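Local coordinates for 2,5-dihydroxypyridine 5,6-dioxygenase (Pseudomonas putida KT2440, PDB 7CUP), which catalyses the iron(II)-dependent ring cleavage of 2,5-dihydroxypyridine by dioxygen between carbons 5 and 6, giving N-formylmaleamate in nicotinate degradation, at residues A152-V157 with Y329-A334; P173-Y178 with F194-P199. All coordinates share one frame; numbering follows the deposited sequence.

Interaction 1 (A152-V157 with Y329-A334); sequences ARSLHV and YLDDKA
L155 and H156 pair with L330 and Y329 in an antiparallel contact inside a five-stranded sheet, where strand 154-158 lies against the first arm of a tight beta hairpin. Strands 327-330 and 333-337 form that hairpin, whose two-residue turn is D331-D332; D331 occupies its first position with positive phi, close to a type II' turn. H156 and Y329 make the hydrogen-bonded pair, H156 N giving to Y329 O at 2.7 Å and Y329 N returning to H156 O at 2.8 Å. H156 O also lies at the edge of the Y329 ring. The imidazole of H156 is held from the neighbouring strand, by H166 and D164. L155 and L330 form the adjacent non-hydrogen-bonded pair. On their face the methyl of A152 sits against L330 CB and CD2, both at 3.8 Å, and L330 also touches L148 and L149 of helix 136-151. At the turn, D331 N bonds almost straight to S154 O at 2.8 Å. With CG turned anti to the carbonyl carbon (chi1 -55°), the D331 carboxylate reaches back to the backbone just ahead of strand 154-158 and offers the syn lone pairs of both oxygens to R153 N. OD2, 3.0 Å from R153 N, also takes a weak bond from S154 N. A single water completes the join, 2.6 Å from S154 OG and donating to D331 O.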
ATOM      1  N   ALA A 152     -37.258 -35.020  17.588  1.00 50.33           N
ATOM      2  CA  ALA A 152     -37.338 -34.776  19.055  1.00 48.70           C
ATOM      3  C   ALA A 152     -38.531 -33.866  19.335  1.00 47.72           C
ATOM      4  O   ALA A 152     -38.833 -33.026  18.479  1.00 49.73           O
ATOM      5  CB  ALA A 152     -36.066 -34.164  19.606  1.00 45.99           C
ATOM      6  N   ARG A 153     -39.181 -34.034  20.486  1.00 49.44           N
ATOM      7  CA  ARG A 153     -40.416 -33.285  20.853  1.00 52.73           C
ATOM      8  C   ARG A 153     -40.089 -32.243  21.928  1.00 48.62           C
ATOM      9  O   ARG A 153     -40.837 -31.233  22.026  1.00 44.60           O
ATOM     10  CB  ARG A 153     -41.507 -34.267  21.297  1.00 57.69           C
ATOM     11  CG  ARG A 153     -42.235 -34.945  20.144  1.00 64.76           C
ATOM     12  CD  ARG A 153     -43.085 -33.958  19.353  1.00 74.80           C
ATOM     13  NE  ARG A 153     -44.523 -33.991  19.648  1.00 84.94           N
ATOM     14  CZ  ARG A 153     -45.175 -33.237  20.547  1.00 84.84           C
ATOM     15  NH1 ARG A 153     -44.532 -32.367  21.313  1.00 82.03           N
ATOM     16  NH2 ARG A 153     -46.486 -33.369  20.684  1.00 81.88           N
ATOM     17  N   SER A 154     -39.026 -32.497  22.700  1.00 45.69           N
ATOM     18  CA  SER A 154     -38.445 -31.583  23.715  1.00 42.24           C
ATOM     19  C   SER A 154     -36.912 -31.708  23.718  1.00 45.73           C
ATOM     20  O   SER A 154     -36.384 -32.821  23.424  1.00 41.31           O
ATOM     21  CB  SER A 154     -38.991 -31.883  25.079  1.00 39.96           C
ATOM     22  OG  SER A 154     -38.354 -33.035  25.621  1.00 39.37           O
ATOM     23  N   LEU A 155     -36.221 -30.622  24.082  1.00 41.81           N
ATOM     24  CA  LEU A 155     -34.784 -30.665  24.459  1.00 43.33           C
ATOM     25  C   LEU A 155     -34.668 -30.335  25.951  1.00 39.28           C
ATOM     26  O   LEU A 155     -35.395 -29.426  26.411  1.00 42.10           O
ATOM     27  CB  LEU A 155     -33.990 -29.690  23.576  1.00 41.66           C
ATOM     28  CG  LEU A 155     -32.497 -29.561  23.894  1.00 43.49           C
ATOM     29  CD1 LEU A 155     -31.715 -29.151  22.656  1.00 46.46           C
ATOM     30  CD2 LEU A 155     -32.259 -28.565  25.019  1.00 45.19           C
ATOM     31  N   HIS A 156     -33.792 -31.038  26.681  1.00 38.57           N
ATOM     32  CA  HIS A 156     -33.581 -30.774  28.133  1.00 39.80           C
ATOM     33  C   HIS A 156     -32.090 -30.672  28.474  1.00 35.12           C
ATOM     34  O   HIS A 156     -31.292 -31.559  28.064  1.00 36.67           O
ATOM     35  CB  HIS A 156     -34.317 -31.808  29.026  1.00 44.31           C
ATOM     36  CG  HIS A 156     -34.641 -31.254  30.380  1.00 49.49           C
ATOM     37  ND1 HIS A 156     -35.890 -30.714  30.689  1.00 52.42           N
ATOM     38  CD2 HIS A 156     -33.869 -31.066  31.477  1.00 49.21           C
ATOM     39  CE1 HIS A 156     -35.880 -30.249  31.927  1.00 50.80           C
ATOM     40  NE2 HIS A 156     -34.646 -30.455  32.437  1.00 52.12           N
ATOM     41  N   VAL A 157     -31.727 -29.685  29.292  1.00 33.25           N
ATOM     42  CA  VAL A 157     -30.313 -29.543  29.737  1.00 33.73           C
ATOM     43  C   VAL A 157     -30.237 -29.594  31.259  1.00 33.21           C
ATOM     44  O   VAL A 157     -31.013 -28.873  31.922  1.00 32.67           O
ATOM     45  CB  VAL A 157     -29.682 -28.263  29.187  1.00 34.17           C
ATOM     46  CG1 VAL A 157     -28.274 -28.065  29.730  1.00 36.50           C
ATOM     47  CG2 VAL A 157     -29.675 -28.299  27.665  1.00 36.39           C
ATOM     48  N   TYR A 329     -30.558 -33.803  26.606  1.00 38.54           N
ATOM     49  CA  TYR A 329     -31.580 -34.822  26.245  1.00 42.04           C
ATOM     50  C   TYR A 329     -32.512 -34.304  25.156  1.00 37.64           C
ATOM     51  O   TYR A 329     -32.972 -33.123  25.211  1.00 39.68           O
ATOM     52  CB  TYR A 329     -32.424 -35.216  27.460  1.00 41.26           C
ATOM     53  CG  TYR A 329     -31.607 -35.782  28.579  1.00 40.44           C
ATOM     54  CD1 TYR A 329     -31.096 -34.960  29.570  1.00 44.29           C
ATOM     55  CD2 TYR A 329     -31.318 -37.129  28.627  1.00 41.25           C
ATOM     56  CE1 TYR A 329     -30.323 -35.472  30.596  1.00 45.89           C
ATOM     57  CE2 TYR A 329     -30.547 -37.658  29.647  1.00 42.41           C
ATOM     58  CZ  TYR A 329     -30.050 -36.825  30.628  1.00 42.62           C
ATOM     59  OH  TYR A 329     -29.279 -37.343  31.617  1.00 52.65           O
ATOM     60  N   LEU A 330     -32.802 -35.213  24.225  1.00 40.18           N
ATOM     61  CA  LEU A 330     -33.919 -35.129  23.258  1.00 45.39           C
ATOM     62  C   LEU A 330     -35.018 -36.087  23.737  1.00 46.80           C
ATOM     63  O   LEU A 330     -34.760 -37.313  23.801  1.00 38.26           O
ATOM     64  CB  LEU A 330     -33.395 -35.526  21.877  1.00 46.18           C
ATOM     65  CG  LEU A 330     -32.341 -34.585  21.302  1.00 48.35           C
ATOM     66  CD1 LEU A 330     -31.977 -34.997  19.883  1.00 47.48           C
ATOM     67  CD2 LEU A 330     -32.828 -33.133  21.359  1.00 46.92           C
ATOM     68  N   ASP A 331     -36.171 -35.541  24.118  1.00 48.83           N
ATOM     69  CA  ASP A 331     -37.153 -36.302  24.927  1.00 51.58           C
ATOM     70  C   ASP A 331     -36.359 -36.887  26.104  1.00 57.07           C
ATOM     71  O   ASP A 331     -35.740 -36.075  26.829  1.00 56.83           O
ATOM     72  CB  ASP A 331     -37.897 -37.255  23.998  1.00 48.11           C
ATOM     73  CG  ASP A 331     -38.502 -36.472  22.848  1.00 45.50           C
ATOM     74  OD1 ASP A 331     -38.221 -36.809  21.715  1.00 46.56           O
ATOM     75  OD2 ASP A 331     -39.197 -35.483  23.111  1.00 48.65           O
ATOM     76  N   ASP A 332     -36.290 -38.208  26.286  1.00 57.06           N
ATOM     77  CA  ASP A 332     -35.491 -38.757  27.419  1.00 61.48           C
ATOM     78  C   ASP A 332     -34.354 -39.610  26.857  1.00 54.09           C
ATOM     79  O   ASP A 332     -33.941 -40.554  27.530  1.00 61.14           O
ATOM     80  CB  ASP A 332     -36.370 -39.444  28.472  1.00 67.45           C
ATOM     81  CG  ASP A 332     -37.490 -40.275  27.887  1.00 75.41           C
ATOM     82  OD1 ASP A 332     -37.248 -40.902  26.834  1.00 76.21           O
ATOM     83  OD2 ASP A 332     -38.596 -40.275  28.482  1.00 85.87           O
ATOM     84  N   LYS A 333     -33.839 -39.232  25.688  1.00 52.43           N
ATOM     85  CA  LYS A 333     -32.619 -39.805  25.071  1.00 51.93           C
ATOM     86  C   LYS A 333     -31.503 -38.755  25.136  1.00 45.26           C
ATOM     87  O   LYS A 333     -31.649 -37.678  24.515  1.00 45.97           O
ATOM     88  CB  LYS A 333     -32.924 -40.236  23.633  1.00 60.68           C
ATOM     89  CG  LYS A 333     -31.745 -40.806  22.851  1.00 70.34           C
ATOM     90  CD  LYS A 333     -31.150 -42.084  23.438  1.00 75.47           C
ATOM     91  CE  LYS A 333     -30.114 -42.731  22.542  1.00 77.45           C
ATOM     92  NZ  LYS A 333     -30.583 -42.805  21.135  1.00 79.48           N
ATOM     93  N   ALA A 334     -30.437 -39.073  25.866  1.00 41.79           N
ATOM     94  CA  ALA A 334     -29.224 -38.245  26.045  1.00 44.75           C
ATOM     95  C   ALA A 334     -28.440 -38.234  24.735  1.00 44.58           C
ATOM     96  O   ALA A 334     -28.188 -39.339  24.203  1.00 38.86           O
ATOM     97  CB  ALA A 334     -28.369 -38.793  27.155  1.00 44.95           C
TER
HETATM   98  O   HOH W   1     -36.657 -33.554  27.541  1.00 45.31           O

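Interaction 2 (P173-Y178 with F194-P199); sequences PAVTEY and FLFTWP
Strands 175-177 and 194-197 run antiparallel, their axes 4.9 Å apart, and V175-F196 and E177-F194 are hydrogen-bonded pairs flanking the non-hydrogen-bonded pair T176-L195. The bonds V175 N to F196 O, at 2.8 Å, and E177 N to F194 O are nearly linear; the returning pair is more bent. The side chains of V175, E177, F194 and F196 share one face. V175 CG1 packs on F196 CZ at 3.5 Å, while CG2 meets the edge of the W198 indole at CH2, 3.7 Å away. The E177 carboxylate reaches both phenyl rings: OE1 approaches F194 CZ obliquely at 3.4 Å, and OE2 comes to the edge of F196 at CE2, 3.6 Å, the planes 77° apart. Setting CG between its backbone N and carbonyl carbon (chi1 50°) brings one face of the F196 ring, near its rim, over V175 O. An alanine in place of F196 would probably strip V175 CG1 of its aromatic partner and open a gap beside the iron ligand H265, whose ring F196 meets. T176 and L195 point to the opposite face and touch helix 136-151. Beyond, strand 194-197 pairs with strand 263-269, which carries H265, and E177 packs on strand 187-189 of the parallel sheet.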
ATOM      1  N   PRO A 173     -37.668 -25.481  12.524  1.00 30.84           N
ATOM      2  CA  PRO A 173     -36.792 -26.472  11.906  1.00 32.00           C
ATOM      3  C   PRO A 173     -35.472 -26.662  12.681  1.00 31.95           C
ATOM      4  O   PRO A 173     -35.163 -25.859  13.517  1.00 32.54           O
ATOM      5  CB  PRO A 173     -36.564 -25.917  10.492  1.00 30.66           C
ATOM      6  CG  PRO A 173     -36.812 -24.438  10.599  1.00 32.40           C
ATOM      7  CD  PRO A 173     -37.704 -24.212  11.804  1.00 31.62           C
ATOM      8  N   ALA A 174     -34.749 -27.741  12.384  1.00 31.44           N
ATOM      9  CA  ALA A 174     -33.338 -27.998  12.737  1.00 34.12           C
ATOM     10  C   ALA A 174     -32.455 -27.302  11.688  1.00 38.75           C
ATOM     11  O   ALA A 174     -32.776 -27.393  10.508  1.00 37.13           O
ATOM     12  CB  ALA A 174     -33.101 -29.483  12.737  1.00 33.35           C
ATOM     13  N   VAL A 175     -31.408 -26.588  12.100  1.00 38.55           N
ATOM     14  CA  VAL A 175     -30.415 -25.992  11.165  1.00 33.81           C
ATOM     15  C   VAL A 175     -29.058 -26.597  11.492  1.00 32.43           C
ATOM     16  O   VAL A 175     -28.742 -26.733  12.682  1.00 30.01           O
ATOM     17  CB  VAL A 175     -30.423 -24.459  11.240  1.00 35.04           C
ATOM     18  CG1 VAL A 175     -29.301 -23.839  10.419  1.00 36.63           C
ATOM     19  CG2 VAL A 175     -31.764 -23.911  10.788  1.00 35.04           C
ATOM     20  N   THR A 176     -28.324 -26.993  10.457  1.00 30.71           N
ATOM     21  CA  THR A 176     -26.936 -27.508  10.556  1.00 28.82           C
ATOM     22  C   THR A 176     -25.934 -26.506   9.963  1.00 27.02           C
ATOM     23  O   THR A 176     -26.292 -25.772   9.023  1.00 25.20           O
ATOM     24  CB  THR A 176     -26.817 -28.862   9.857  1.00 29.58           C
ATOM     25  OG1 THR A 176     -26.989 -28.671   8.452  1.00 29.14           O
ATOM     26  CG2 THR A 176     -27.836 -29.844  10.389  1.00 30.98           C
ATOM     27  N   GLU A 177     -24.722 -26.485  10.521  1.00 24.59           N
ATOM     28  CA  GLU A 177     -23.532 -25.849   9.915  1.00 24.19           C
ATOM     29  C   GLU A 177     -22.427 -26.897   9.939  1.00 23.49           C
ATOM     30  O   GLU A 177     -22.075 -27.266  11.060  1.00 23.84           O
ATOM     31  CB  GLU A 177     -23.151 -24.579  10.688  1.00 24.80           C
ATOM     32  CG  GLU A 177     -24.271 -23.598  10.891  1.00 24.89           C
ATOM     33  CD  GLU A 177     -23.851 -22.255  11.456  1.00 27.07           C
ATOM     34  OE1 GLU A 177     -22.650 -21.980  11.456  1.00 27.01           O
ATOM     35  OE2 GLU A 177     -24.729 -21.472  11.878  1.00 28.91           O
ATOM     36  N   TYR A 178     -21.947 -27.392   8.779  1.00 21.47           N
ATOM     37  CA  TYR A 178     -20.851 -28.400   8.638  1.00 22.56           C
ATOM     38  C   TYR A 178     -19.702 -27.869   7.761  1.00 21.61           C
ATOM     39  O   TYR A 178     -18.753 -28.638   7.467  1.00 24.10           O
ATOM     40  CB  TYR A 178     -21.356 -29.749   8.081  1.00 23.46           C
ATOM     41  CG  TYR A 178     -22.223 -29.693   6.835  1.00 25.57           C
ATOM     42  CD1 TYR A 178     -21.666 -29.495   5.575  1.00 25.60           C
ATOM     43  CD2 TYR A 178     -23.597 -29.895   6.891  1.00 27.72           C
ATOM     44  CE1 TYR A 178     -22.438 -29.444   4.425  1.00 27.51           C
ATOM     45  CE2 TYR A 178     -24.385 -29.853   5.744  1.00 28.47           C
ATOM     46  CZ  TYR A 178     -23.812 -29.629   4.501  1.00 29.23           C
ATOM     47  OH  TYR A 178     -24.560 -29.612   3.344  1.00 29.19           O
ATOM     48  N   PHE A 194     -21.762 -27.959  13.911  1.00 25.08           N
ATOM     49  CA  PHE A 194     -22.772 -27.999  15.004  1.00 26.13           C
ATOM     50  C   PHE A 194     -24.181 -27.843  14.429  1.00 27.54           C
ATOM     51  O   PHE A 194     -24.372 -27.723  13.191  1.00 23.89           O
ATOM     52  CB  PHE A 194     -22.446 -26.936  16.061  1.00 26.98           C
ATOM     53  CG  PHE A 194     -22.485 -25.507  15.585  1.00 24.72           C
ATOM     54  CD1 PHE A 194     -21.418 -24.961  14.871  1.00 26.78           C
ATOM     55  CD2 PHE A 194     -23.550 -24.680  15.910  1.00 25.68           C
ATOM     56  CE1 PHE A 194     -21.453 -23.634  14.449  1.00 24.69           C
ATOM     57  CE2 PHE A 194     -23.565 -23.341  15.515  1.00 27.02           C
ATOM     58  CZ  PHE A 194     -22.524 -22.828  14.770  1.00 24.55           C
ATOM     59  N   LEU A 195     -25.173 -27.841  15.313  1.00 26.93           N
ATOM     60  CA  LEU A 195     -26.595 -27.806  14.913  1.00 28.06           C
ATOM     61  C   LEU A 195     -27.423 -27.232  16.066  1.00 27.35           C
ATOM     62  O   LEU A 195     -26.948 -27.227  17.218  1.00 27.39           O
ATOM     63  CB  LEU A 195     -27.037 -29.212  14.470  1.00 27.75           C
ATOM     64  CG  LEU A 195     -27.534 -30.180  15.558  1.00 28.22           C
ATOM     65  CD1 LEU A 195     -28.321 -31.337  14.943  1.00 26.39           C
ATOM     66  CD2 LEU A 195     -26.360 -30.711  16.366  1.00 26.38           C
ATOM     67  N   PHE A 196     -28.611 -26.731  15.736  1.00 26.13           N
ATOM     68  CA  PHE A 196     -29.514 -26.051  16.681  1.00 30.39           C
ATOM     69  C   PHE A 196     -30.941 -26.014  16.113  1.00 32.31           C
ATOM     70  O   PHE A 196     -31.119 -26.235  14.898  1.00 32.18           O
ATOM     71  CB  PHE A 196     -28.990 -24.639  16.950  1.00 32.10           C
ATOM     72  CG  PHE A 196     -28.663 -23.854  15.703  1.00 29.64           C
ATOM     73  CD1 PHE A 196     -29.627 -23.073  15.080  1.00 32.56           C
ATOM     74  CD2 PHE A 196     -27.391 -23.893  15.158  1.00 29.02           C
ATOM     75  CE1 PHE A 196     -29.324 -22.345  13.940  1.00 33.38           C
ATOM     76  CE2 PHE A 196     -27.089 -23.171  14.013  1.00 32.24           C
ATOM     77  CZ  PHE A 196     -28.056 -22.410  13.395  1.00 33.86           C
ATOM     78  N   THR A 197     -31.911 -25.798  17.003  1.00 34.73           N
ATOM     79  CA  THR A 197     -33.309 -25.401  16.705  1.00 35.62           C
ATOM     80  C   THR A 197     -33.653 -24.153  17.499  1.00 36.34           C
ATOM     81  O   THR A 197     -32.735 -23.523  18.054  1.00 33.07           O
ATOM     82  CB  THR A 197     -34.387 -26.411  17.140  1.00 37.55           C
ATOM     83  OG1 THR A 197     -33.849 -27.677  17.518  1.00 43.08           O
ATOM     84  CG2 THR A 197     -35.432 -26.565  16.065  1.00 32.49           C
ATOM     85  N   TRP A 198     -34.948 -23.838  17.544  1.00 33.16           N
ATOM     86  CA  TRP A 198     -35.552 -22.825  18.427  1.00 34.16           C
ATOM     87  C   TRP A 198     -36.579 -23.538  19.294  1.00 34.02           C
ATOM     88  O   TRP A 198     -37.179 -24.512  18.858  1.00 32.20           O
ATOM     89  CB  TRP A 198     -36.164 -21.707  17.574  1.00 34.50           C
ATOM     90  CG  TRP A 198     -35.142 -20.933  16.806  1.00 36.21           C
ATOM     91  CD1 TRP A 198     -34.749 -19.647  17.040  1.00 35.40           C
ATOM     92  CD2 TRP A 198     -34.407 -21.378  15.653  1.00 35.66           C
ATOM     93  NE1 TRP A 198     -33.800 -19.276  16.134  1.00 35.91           N
ATOM     94  CE2 TRP A 198     -33.569 -20.312  15.271  1.00 34.84           C
ATOM     95  CE3 TRP A 198     -34.407 -22.549  14.886  1.00 37.39           C
ATOM     96  CZ2 TRP A 198     -32.738 -20.381  14.159  1.00 34.75           C
ATOM     97  CZ3 TRP A 198     -33.575 -22.629  13.792  1.00 39.88           C
ATOM     98  CH2 TRP A 198     -32.743 -21.559  13.444  1.00 39.19           C
ATOM     99  N   PRO A 199     -36.777 -23.120  20.554  1.00 37.28           N
ATOM    100  CA  PRO A 199     -37.890 -23.640  21.348  1.00 37.87           C
ATOM    101  C   PRO A 199     -39.223 -23.138  20.765  1.00 40.90           C
ATOM    102  O   PRO A 199     -39.254 -22.063  20.142  1.00 35.04           O
ATOM    103  CB  PRO A 199     -37.666 -23.040  22.739  1.00 37.00           C
ATOM    104  CG  PRO A 199     -36.858 -21.765  22.481  1.00 39.18           C
ATOM    105  CD  PRO A 199     -36.036 -22.048  21.237  1.00 37.65           C
TER

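How the interactions relate
From the N terminus, the chain leaves helix 136-151 through 152-157 and turns back in strand 164-168 before entering 173-178. Interaction 2 then closes a short loop of 15 residues, which includes strand 187-189 of the parallel sheet. The chain goes on through 263-269, 299-303 and 319-323, the strands that extend the sheet of interaction 2, and only then reaches 329-334, where interaction 1 closes a loop of 171 residues that wholly contains interaction 2. The two contacts lie in different antiparallel sheets, their centres 14 Å apart and without touching. Helix 136-151 packs on both, L149 meeting L330 in one and L195 and T197 in the other.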